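Local coordinates for protein MgGH51 (Meripilus giganteus, PDB 6ZPV) that probably releases terminal alpha-L-arabinofuranosyl residues from arabinose-containing glycans, as a fungal alpha-L-arabinofuranosidase of glycoside hydrolase family GH51, at residues A[402-408]-A[430-436]; A[452-457]-A[506-511]; A[407-412]-A[459-463]. One frame throughout, in Å; residues are numbered along the deposited sequence.

Contact 1 of 3, residues A[402-408]-A[430-436]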
loop_
_atom_site.group_PDB
_atom_site.type_symbol
_atom_site.label_atom_id
_atom_site.label_comp_id
_atom_site.label_asym_id
_atom_site.label_seq_id
_atom_site.Cartn_x
_atom_site.Cartn_y
_atom_site.Cartn_z
ATOM N N TYR A 402 -4.104 -16.764 -5.310
ATOM C CA TYR A 402 -4.537 -16.075 -6.534
ATOM C C TYR A 402 -5.192 -17.093 -7.427
ATOM O O TYR A 402 -4.606 -18.140 -7.732
ATOM C CB TYR A 402 -3.347 -15.405 -7.204
ATOM C CG TYR A 402 -2.714 -14.339 -6.342
ATOM C CD1 TYR A 402 -3.307 -13.110 -6.174
ATOM C CD2 TYR A 402 -1.543 -14.596 -5.674
ATOM C CE1 TYR A 402 -2.741 -12.153 -5.350
ATOM C CE2 TYR A 402 -0.993 -13.643 -4.843
ATOM C CZ TYR A 402 -1.582 -12.416 -4.663
ATOM O OH TYR A 402 -1.033 -11.409 -3.894
ATOM N N GLN A 403 -6.440 -16.829 -7.842
ATOM C CA GLN A 403 -7.255 -17.879 -8.499
ATOM C C GLN A 403 -8.311 -17.241 -9.384
ATOM O O GLN A 403 -8.368 -15.999 -9.551
ATOM C CB GLN A 403 -7.786 -18.859 -7.451
ATOM C CG GLN A 403 -7.115 -20.212 -7.426
ATOM C CD GLN A 403 -7.274 -21.037 -8.688
ATOM O OE1 GLN A 403 -8.088 -20.690 -9.550
ATOM N NE2 GLN A 403 -6.493 -22.110 -8.831
ATOM N N THR A 404 -9.191 -18.050 -9.965
ATOM C CA THR A 404 -10.282 -17.549 -10.784
ATOM C C THR A 404 -11.445 -17.119 -9.896
ATOM O O THR A 404 -11.609 -17.598 -8.764
ATOM C CB THR A 404 -10.781 -18.643 -11.717
ATOM O OG1 THR A 404 -11.416 -19.662 -10.965
ATOM C CG2 THR A 404 -9.740 -19.222 -12.658
ATOM N N PRO A 405 -12.338 -16.253 -10.433
ATOM C CA PRO A 405 -13.553 -15.942 -9.659
ATOM C C PRO A 405 -14.329 -17.173 -9.203
ATOM O O PRO A 405 -14.849 -17.236 -8.083
ATOM C CB PRO A 405 -14.352 -15.034 -10.637
ATOM C CG PRO A 405 -13.284 -14.406 -11.486
ATOM C CD PRO A 405 -12.234 -15.491 -11.700
ATOM N N THR A 406 -14.434 -18.162 -10.117
ATOM C CA THR A 406 -15.179 -19.390 -9.831
ATOM C C THR A 406 -14.524 -20.163 -8.682
ATOM O O THR A 406 -15.224 -20.674 -7.813
ATOM C CB THR A 406 -15.310 -20.204 -11.107
ATOM O OG1 THR A 406 -16.113 -19.433 -12.009
ATOM C CG2 THR A 406 -15.925 -21.561 -10.876
ATOM N N TRP A 407 -13.190 -20.262 -8.727
ATOM C CA TRP A 407 -12.523 -20.948 -7.609
ATOM C C TRP A 407 -12.928 -20.333 -6.269
ATOM O O TRP A 407 -13.140 -21.045 -5.282
ATOM C CB TRP A 407 -10.987 -20.867 -7.781
ATOM C CG TRP A 407 -10.203 -21.587 -6.728
ATOM C CD1 TRP A 407 -9.702 -22.851 -6.864
ATOM C CD2 TRP A 407 -9.850 -21.125 -5.422
ATOM N NE1 TRP A 407 -9.069 -23.232 -5.722
ATOM C CE2 TRP A 407 -9.172 -22.218 -4.804
ATOM C CE3 TRP A 407 -10.026 -19.936 -4.699
ATOM C CZ2 TRP A 407 -8.696 -22.134 -3.476
ATOM C CZ3 TRP A 407 -9.582 -19.888 -3.397
ATOM C CH2 TRP A 407 -8.947 -20.967 -2.770
ATOM N N PHE A 408 -12.988 -19.019 -6.184
ATOM C CA PHE A 408 -13.285 -18.363 -4.908
ATOM C C PHE A 408 -14.676 -18.770 -4.384
ATOM O O PHE A 408 -14.793 -19.093 -3.189
ATOM C CB PHE A 408 -13.118 -16.837 -4.998
ATOM C CG PHE A 408 -11.680 -16.420 -4.868
ATOM C CD1 PHE A 408 -11.133 -16.286 -3.596
ATOM C CD2 PHE A 408 -10.834 -16.305 -5.938
ATOM C CE1 PHE A 408 -9.782 -16.024 -3.416
ATOM C CE2 PHE A 408 -9.498 -16.030 -5.754
ATOM C CZ PHE A 408 -8.959 -15.880 -4.497
ATOM N N TYR A 430 -4.983 -12.360 -1.191
ATOM C CA TYR A 430 -5.900 -13.101 -2.063
ATOM C C TYR A 430 -6.473 -12.149 -3.086
ATOM O O TYR A 430 -6.670 -10.971 -2.816
ATOM C CB TYR A 430 -7.019 -13.850 -1.296
ATOM C CG TYR A 430 -8.009 -12.990 -0.547
ATOM C CD1 TYR A 430 -7.700 -12.372 0.647
ATOM C CD2 TYR A 430 -9.284 -12.783 -1.076
ATOM C CE1 TYR A 430 -8.620 -11.583 1.313
ATOM C CE2 TYR A 430 -10.196 -11.988 -0.426
ATOM C CZ TYR A 430 -9.893 -11.387 0.776
ATOM O OH TYR A 430 -10.819 -10.635 1.423
ATOM N N ALA A 431 -6.827 -12.717 -4.250
ATOM C CA ALA A 431 -7.556 -11.998 -5.282
ATOM C C ALA A 431 -7.939 -12.973 -6.386
ATOM O O ALA A 431 -7.181 -13.919 -6.704
ATOM C CB ALA A 431 -6.712 -10.903 -5.947
ATOM N N ALA A 432 -9.092 -12.718 -7.000
ATOM C CA ALA A 432 -9.474 -13.391 -8.266
ATOM C C ALA A 432 -8.860 -12.605 -9.414
ATOM O O ALA A 432 -9.254 -11.476 -9.658
ATOM C CB ALA A 432 -10.986 -13.488 -8.349
ATOM N N ILE A 433 -7.882 -13.202 -10.099
ATOM C CA ILE A 433 -6.996 -12.441 -11.007
ATOM C C ILE A 433 -7.236 -12.711 -12.485
ATOM O O ILE A 433 -6.712 -11.936 -13.287
ATOM C CB ILE A 433 -5.518 -12.630 -10.663
ATOM C CG1 ILE A 433 -5.000 -14.019 -10.994
ATOM C CG2 ILE A 433 -5.283 -12.252 -9.196
ATOM C CD1 ILE A 433 -3.479 -14.106 -10.933
ATOM N N SER A 434 -7.907 -13.808 -12.849
ATOM C CA SER A 434 -7.976 -14.265 -14.226
ATOM C C SER A 434 -9.127 -15.239 -14.331
ATOM O O SER A 434 -9.448 -15.911 -13.336
ATOM C CB SER A 434 -6.682 -14.997 -14.590
ATOM O OG SER A 434 -6.758 -15.580 -15.877
ATOM N N THR A 435 -9.684 -15.370 -15.530
ATOM C CA THR A 435 -10.630 -16.442 -15.794
ATOM C C THR A 435 -9.968 -17.686 -16.392
ATOM O O THR A 435 -10.697 -18.659 -16.664
ATOM C CB THR A 435 -11.747 -15.957 -16.726
ATOM O OG1 THR A 435 -11.160 -15.404 -17.907
ATOM C CG2 THR A 435 -12.562 -14.855 -16.077
ATOM N N ASN A 436 -8.652 -17.688 -16.572
ATOM C CA ASN A 436 -7.943 -18.803 -17.204
ATOM C C ASN A 436 -7.233 -19.652 -16.135
ATOM O O ASN A 436 -6.142 -19.326 -15.673
ATOM C CB ASN A 436 -6.932 -18.264 -18.177
ATOM C CG ASN A 436 -6.277 -19.338 -19.042
ATOM O OD1 ASN A 436 -6.273 -20.536 -18.670
ATOM N ND2 ASN A 436 -5.707 -18.885 -20.172
#
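Gln403 O is gripped by two consecutive residues of the neighbouring strand: Ile433 N donates to it at 2.9 Å, almost in line with the carbonyl bond (C=O...N 167°), and Ala432 CA lies 3.1 Å away in a CA-H...O contact. One step back, Gln403 N donates to Ala431 O at 3.2 Å, which fixes a parallel register of Tyr402 beside Ala431 and Gln403 beside Ala432. On the face bearing Tyr402, the phenol ring slants across Ile433, with Tyr402 CD1 3.7 Å from Ile433 CG2; its hydroxyl goes on to Glu429 and to a bound glycerol. On the face of Ala432, Phe408 folds back from the helix that follows. Its CG is anti to its own carbonyl carbon (chi1 -81°), which turns the ring onto the strand, Phe408 CE2 3.3 Å from Ala431 O and Phe408 CD2 against the Ala432 methyl. Pro405 CG meets that same methyl, and Trp407 CE3 sits over the centre of one face of the Phe408 ring. The strand-to-helix turn is set by Thr404, the N-cap residue, whose OG1 accepts from Trp407 N at 2.9 Å. Ser434 O is buried without a hydrogen-bond partner and meets mainly carbon: Thr404 CA at 3.1 Å, in a CA-H...O contact, and Pro405 CD at 3.3 Å. The two segments belong to a beta-alpha-beta unit of the (beta/alpha)8 barrel, made of strand 396-403, helix 405-410 and strand 424-432; strand 474-479 flanks strand 424-432, and helix 454-469 covers Pro405 and Ala432.

Contact 2 of 3, residues A[452-457]-A[506-511]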
loop_
_atom_site.group_PDB
_atom_site.type_symbol
_atom_site.label_atom_id
_atom_site.label_comp_id
_atom_site.label_asym_id
_atom_site.label_seq_id
_atom_site.Cartn_x
_atom_site.Cartn_y
_atom_site.Cartn_z
ATOM N N PRO A 452 -10.350 -5.320 -11.408
ATOM C CA PRO A 452 -11.375 -6.184 -10.837
ATOM C C PRO A 452 -12.689 -6.003 -11.618
ATOM O O PRO A 452 -12.981 -4.911 -12.131
ATOM C CB PRO A 452 -11.499 -5.688 -9.395
ATOM C CG PRO A 452 -10.130 -5.075 -9.092
ATOM C CD PRO A 452 -9.755 -4.406 -10.420
ATOM N N THR A 453 -13.486 -7.045 -11.662
ATOM C CA THR A 453 -14.789 -7.053 -12.325
ATOM C C THR A 453 -15.880 -7.351 -11.292
ATOM O O THR A 453 -15.638 -7.684 -10.127
ATOM C CB THR A 453 -14.816 -8.087 -13.469
ATOM O OG1 THR A 453 -14.602 -9.364 -12.851
ATOM C CG2 THR A 453 -13.771 -7.801 -14.543
ATOM N N VAL A 454 -17.122 -7.236 -11.730
ATOM C CA VAL A 454 -18.244 -7.661 -10.857
ATOM C C VAL A 454 -18.070 -9.147 -10.550
ATOM O O VAL A 454 -18.250 -9.601 -9.410
ATOM C CB VAL A 454 -19.593 -7.307 -11.435
ATOM C CG1 VAL A 454 -20.709 -7.715 -10.492
ATOM C CG2 VAL A 454 -19.716 -5.815 -11.727
ATOM N N GLN A 455 -17.745 -9.935 -11.573
ATOM C CA GLN A 455 -17.514 -11.374 -11.402
ATOM C C GLN A 455 -16.449 -11.630 -10.325
ATOM O O GLN A 455 -16.609 -12.537 -9.441
ATOM C CB GLN A 455 -17.062 -11.993 -12.761
ATOM C CG GLN A 455 -16.992 -13.535 -12.796
ATOM C CD GLN A 455 -16.416 -14.134 -14.059
ATOM O OE1 GLN A 455 -16.151 -13.392 -15.017
ATOM N NE2 GLN A 455 -16.259 -15.441 -14.077
ATOM N N SER A 456 -15.314 -10.943 -10.420
ATOM C CA SER A 456 -14.201 -11.261 -9.486
ATOM C C SER A 456 -14.565 -10.812 -8.084
ATOM O O SER A 456 -14.319 -11.552 -7.109
ATOM C CB SER A 456 -12.893 -10.658 -9.980
ATOM O OG SER A 456 -12.799 -9.224 -9.832
ATOM N N ALA A 457 -15.177 -9.653 -7.895
ATOM C CA ALA A 457 -15.559 -9.134 -6.587
ATOM C C ALA A 457 -16.586 -10.039 -5.928
ATOM O O ALA A 457 -16.563 -10.225 -4.706
ATOM C CB ALA A 457 -16.070 -7.707 -6.704
ATOM N N SER A 506 -12.234 0.168 -7.202
ATOM C CA SER A 506 -12.643 -1.027 -7.973
ATOM C C SER A 506 -13.928 -1.655 -7.404
ATOM O O SER A 506 -14.317 -1.452 -6.253
ATOM C CB SER A 506 -11.554 -2.040 -7.997
ATOM O OG SER A 506 -11.376 -2.706 -6.741
ATOM N N THR A 507 -14.487 -2.572 -8.203
ATOM C CA THR A 507 -15.549 -3.459 -7.690
ATOM C C THR A 507 -15.108 -4.221 -6.419
ATOM O O THR A 507 -15.843 -4.268 -5.439
ATOM C CB THR A 507 -15.968 -4.445 -8.795
ATOM O OG1 THR A 507 -14.781 -5.138 -9.211
ATOM C CG2 THR A 507 -16.621 -3.762 -9.997
ATOM N N SER A 508 -13.882 -4.745 -6.472
ATOM C CA SER A 508 -13.345 -5.462 -5.325
ATOM C C SER A 508 -13.150 -4.554 -4.107
ATOM O O SER A 508 -13.351 -5.028 -2.992
ATOM C CB SER A 508 -12.040 -6.186 -5.717
ATOM O OG SER A 508 -12.326 -7.235 -6.617
ATOM N N PHE A 509 -12.776 -3.285 -4.336
ATOM C CA PHE A 509 -12.702 -2.323 -3.230
ATOM C C PHE A 509 -14.052 -2.224 -2.549
ATOM O O PHE A 509 -14.137 -2.246 -1.310
ATOM C CB PHE A 509 -12.279 -0.951 -3.759
ATOM C CG PHE A 509 -12.417 0.146 -2.723
ATOM C CD1 PHE A 509 -11.388 0.429 -1.859
ATOM C CD2 PHE A 509 -13.598 0.883 -2.611
ATOM C CE1 PHE A 509 -11.528 1.456 -0.933
ATOM C CE2 PHE A 509 -13.730 1.919 -1.690
ATOM C CZ PHE A 509 -12.673 2.173 -0.849
ATOM N N PHE A 510 -15.132 -2.091 -3.332
ATOM C CA PHE A 510 -16.453 -1.972 -2.709
ATOM C C PHE A 510 -16.837 -3.251 -1.975
ATOM O O PHE A 510 -17.464 -3.132 -0.932
ATOM C CB PHE A 510 -17.502 -1.538 -3.742
ATOM C CG PHE A 510 -17.337 -0.105 -4.187
ATOM C CD1 PHE A 510 -17.429 0.928 -3.268
ATOM C CD2 PHE A 510 -17.109 0.218 -5.517
ATOM C CE1 PHE A 510 -17.305 2.236 -3.694
ATOM C CE2 PHE A 510 -16.994 1.508 -5.942
ATOM C CZ PHE A 510 -17.062 2.505 -5.017
ATOM N N ALA A 511 -16.487 -4.417 -2.471
ATOM C CA ALA A 511 -16.749 -5.646 -1.697
ATOM C C ALA A 511 -15.977 -5.627 -0.381
ATOM O O ALA A 511 -16.526 -5.976 0.674
ATOM C CB ALA A 511 -16.438 -6.888 -2.516
HETATM O O HOH W 1 -13.354 -2.489 -10.936
HETATM O O HOH W 2 -10.345 -9.116 -8.438
#
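Thr507 OG1 is turned between its own backbone N and carbonyl carbon, a torsion (chi1 56°) that points the hydroxyl at Thr453 O, 2.8 Å from Thr507 OG1, where it donates a weak hydrogen bond; Ser508 OG, anti to its carbonyl carbon (chi1 -68°), swings beside Pro452 and lies 3.3 Å from Pro452 CB. Thr453 O is thus shared, since Ala457 N also donates to it within the first turn of its helix. The rest of that turn is a capping box: Thr453 OG1 accepts from Ser456 N at 3.0 Å, and Ser456 OG accepts from Thr453 N. Ser506 starts the second helix in a simpler way, its OG taking Phe509 N at 2.8 Å, with Leu495 O as a further partner. Two waters complete the polar seam. One donates to Pro452 O and accepts from Thr507 N, serving an amide at the start of the helix; the other accepts from Ser456 OG and donates to Ser508 OG, which is also bonded to Glu460. Small side chains let the backbones come close. The Ala457 methyl rests 3.6 Å from Thr507 C, Pro452 CG touches Ser506 CB at 3.5 Å, and Val454 CG2 meets Thr507 CG2 crosswise at 4.1 Å. Every residue that touches is buried. These are the first turns of two neighbouring helices of the barrel wall, 454-469 and 507-517; Tyr479 of strand 474-479 lies against Pro452 and Ser508, while Phe509 reaches on to helix 211-219 and Gln455 and Ser456 back to helix 405-410.

Contact 3 of 3, residues A[407-412]-A[459-463]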
loop_
_atom_site.group_PDB
_atom_site.type_symbol
_atom_site.label_atom_id
_atom_site.label_comp_id
_atom_site.label_asym_id
_atom_site.label_seq_id
_atom_site.Cartn_x
_atom_site.Cartn_y
_atom_site.Cartn_z
ATOM N N TRP A 407 -13.190 -20.262 -8.727
ATOM C CA TRP A 407 -12.523 -20.948 -7.609
ATOM C C TRP A 407 -12.928 -20.333 -6.269
ATOM O O TRP A 407 -13.140 -21.045 -5.282
ATOM C CB TRP A 407 -10.987 -20.867 -7.781
ATOM C CG TRP A 407 -10.203 -21.587 -6.728
ATOM C CD1 TRP A 407 -9.702 -22.851 -6.864
ATOM C CD2 TRP A 407 -9.850 -21.125 -5.422
ATOM N NE1 TRP A 407 -9.069 -23.232 -5.722
ATOM C CE2 TRP A 407 -9.172 -22.218 -4.804
ATOM C CE3 TRP A 407 -10.026 -19.936 -4.699
ATOM C CZ2 TRP A 407 -8.696 -22.134 -3.476
ATOM C CZ3 TRP A 407 -9.582 -19.888 -3.397
ATOM C CH2 TRP A 407 -8.947 -20.967 -2.770
ATOM N N PHE A 408 -12.988 -19.019 -6.184
ATOM C CA PHE A 408 -13.285 -18.363 -4.908
ATOM C C PHE A 408 -14.676 -18.770 -4.384
ATOM O O PHE A 408 -14.793 -19.093 -3.189
ATOM C CB PHE A 408 -13.118 -16.837 -4.998
ATOM C CG PHE A 408 -11.680 -16.420 -4.868
ATOM C CD1 PHE A 408 -11.133 -16.286 -3.596
ATOM C CD2 PHE A 408 -10.834 -16.305 -5.938
ATOM C CE1 PHE A 408 -9.782 -16.024 -3.416
ATOM C CE2 PHE A 408 -9.498 -16.030 -5.754
ATOM C CZ PHE A 408 -8.959 -15.880 -4.497
ATOM N N TYR A 409 -15.726 -18.784 -5.218
ATOM C CA TYR A 409 -17.025 -19.222 -4.668
ATOM C C TYR A 409 -17.015 -20.715 -4.369
ATOM O O TYR A 409 -17.641 -21.155 -3.418
ATOM C CB TYR A 409 -18.253 -18.754 -5.449
ATOM C CG TYR A 409 -18.511 -19.412 -6.769
ATOM C CD1 TYR A 409 -19.023 -20.702 -6.791
ATOM C CD2 TYR A 409 -18.370 -18.773 -7.979
ATOM C CE1 TYR A 409 -19.366 -21.340 -7.989
ATOM C CE2 TYR A 409 -18.769 -19.379 -9.180
ATOM C CZ TYR A 409 -19.275 -20.659 -9.181
ATOM O OH TYR A 409 -19.636 -21.259 -10.383
ATOM N N GLN A 410 -16.324 -21.506 -5.187
ATOM C CA GLN A 410 -16.239 -22.943 -5.029
ATOM C C GLN A 410 -15.475 -23.311 -3.766
ATOM O O GLN A 410 -15.627 -24.445 -3.297
ATOM C CB GLN A 410 -15.634 -23.673 -6.235
ATOM C CG GLN A 410 -16.539 -23.620 -7.450
ATOM C CD GLN A 410 -15.860 -24.351 -8.613
ATOM O OE1 GLN A 410 -14.621 -24.243 -8.781
ATOM N NE2 GLN A 410 -16.656 -24.855 -9.520
ATOM N N ASN A 411 -14.644 -22.421 -3.227
ATOM C CA ASN A 411 -13.763 -22.733 -2.098
ATOM C C ASN A 411 -14.119 -21.896 -0.890
ATOM O O ASN A 411 -13.301 -21.764 0.036
ATOM C CB ASN A 411 -12.292 -22.619 -2.531
ATOM C CG ASN A 411 -11.939 -23.777 -3.431
ATOM O OD1 ASN A 411 -11.561 -24.843 -2.904
ATOM N ND2 ASN A 411 -12.121 -23.642 -4.707
ATOM N N ALA A 412 -15.362 -21.460 -0.759
ATOM C CA ALA A 412 -15.845 -20.720 0.425
ATOM C C ALA A 412 -15.831 -21.577 1.686
ATOM O O ALA A 412 -15.883 -21.006 2.783
ATOM C CB ALA A 412 -17.236 -20.198 0.173
ATOM N N GLY A 459 -17.161 -13.330 -6.528
ATOM C CA GLY A 459 -16.511 -14.586 -6.134
ATOM C C GLY A 459 -15.705 -14.352 -4.881
ATOM O O GLY A 459 -15.777 -15.183 -3.944
ATOM N N GLU A 460 -14.917 -13.293 -4.815
ATOM C CA GLU A 460 -14.180 -12.957 -3.595
ATOM C C GLU A 460 -15.140 -12.814 -2.408
ATOM O O GLU A 460 -14.869 -13.359 -1.322
ATOM C CB GLU A 460 -13.397 -11.678 -3.772
ATOM C CG GLU A 460 -12.228 -11.838 -4.744
ATOM C CD GLU A 460 -11.822 -10.553 -5.459
ATOM O OE1 GLU A 460 -12.324 -9.465 -5.090
ATOM O OE2 GLU A 460 -10.948 -10.655 -6.353
ATOM N N ALA A 461 -16.263 -12.141 -2.576
ATOM C CA ALA A 461 -17.213 -11.930 -1.503
ATOM C C ALA A 461 -17.750 -13.267 -1.026
ATOM O O ALA A 461 -17.882 -13.479 0.212
ATOM C CB ALA A 461 -18.327 -11.016 -1.929
ATOM N N ALA A 462 -18.016 -14.221 -1.895
ATOM C CA ALA A 462 -18.454 -15.547 -1.456
ATOM C C ALA A 462 -17.360 -16.195 -0.597
ATOM O O ALA A 462 -17.655 -16.747 0.469
ATOM C CB ALA A 462 -18.788 -16.395 -2.688
ATOM N N PHE A 463 -16.125 -16.138 -1.061
ATOM C CA PHE A 463 -15.019 -16.703 -0.252
ATOM C C PHE A 463 -14.934 -15.964 1.102
ATOM O O PHE A 463 -14.686 -16.633 2.141
ATOM C CB PHE A 463 -13.729 -16.503 -1.047
ATOM C CG PHE A 463 -12.513 -17.154 -0.449
ATOM C CD1 PHE A 463 -12.279 -18.508 -0.593
ATOM C CD2 PHE A 463 -11.509 -16.393 0.163
ATOM C CE1 PHE A 463 -11.135 -19.100 -0.078
ATOM C CE2 PHE A 463 -10.376 -16.974 0.668
ATOM C CZ PHE A 463 -10.164 -18.327 0.492
#
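Phe463 and Phe408 form a T-shaped pair where two adjacent outer helices of the (beta/alpha)8 barrel, 405-410 and 454-469, pack together, and Trp407 makes the pair an aromatic cluster. The edge of Phe408 is directed at the face of Phe463, the ring planes meeting at 85° with centroids 5.1 Å apart, and Phe408 CD1 lies 3.5 Å from Phe463 CG. Phe463 CG stands opposite its backbone N (chi1 -174°), which carries the ring across the C-terminal end of helix 405-410, where Phe463 CE1 comes 3.7 Å from Trp407 CZ3 in an oblique approach. The same CE1 lies 3.4 Å from Asn411 O, so the ring is bordered by carbonyl oxygen as well as by carbon. The tight half continues at Gly459, which, with no side chain, lets Phe408 CB approach Gly459 O to 3.3 Å. Cutting Phe463 down to an alanine would remove the face that receives Phe408 and would probably open a gap beside Trp407 CZ3, with the Phe408 ring set free to shift. The other side is looser. Tyr409, partly exposed, gives Ala462 little more than its CB, 3.7 Å from Ala462 CB, while its ring leads away toward Thr534 and Ala555. Ala412 CB lies against Ala462 O, and His536 of strand 535-541 touches both alanines, so the helix pair also meets the antiparallel sheet that contains strand 535-541. Asn411, just past the end of the short helix, is also partly exposed; its ND2 donates to Trp407 O at 2.8 Å and rests 3.1 Å above one face of the indole ring of Trp407, offset toward its rim.

In the fold
From the N terminus, contact 1 opens at 402-408 and closes at 430-436, bringing strand 424-432 beside strand 396-403 after 21 intervening residues. Contact 3 opens on the overlapping segment 407-412 and closes only at 459-463, so it crosses contact 1. Contact 2 opens at 452-457, after contact 1 has closed, and reaches 506-511; it lies in series with contact 1 and crosses contact 3. Three successive helices of the barrel wall, 405-410, 454-469 and 507-517, are thereby tied side by side. Glu460 of the middle helix joins all three contacts, with OE2 on Ala432 N and OE1 on Ser508 OG.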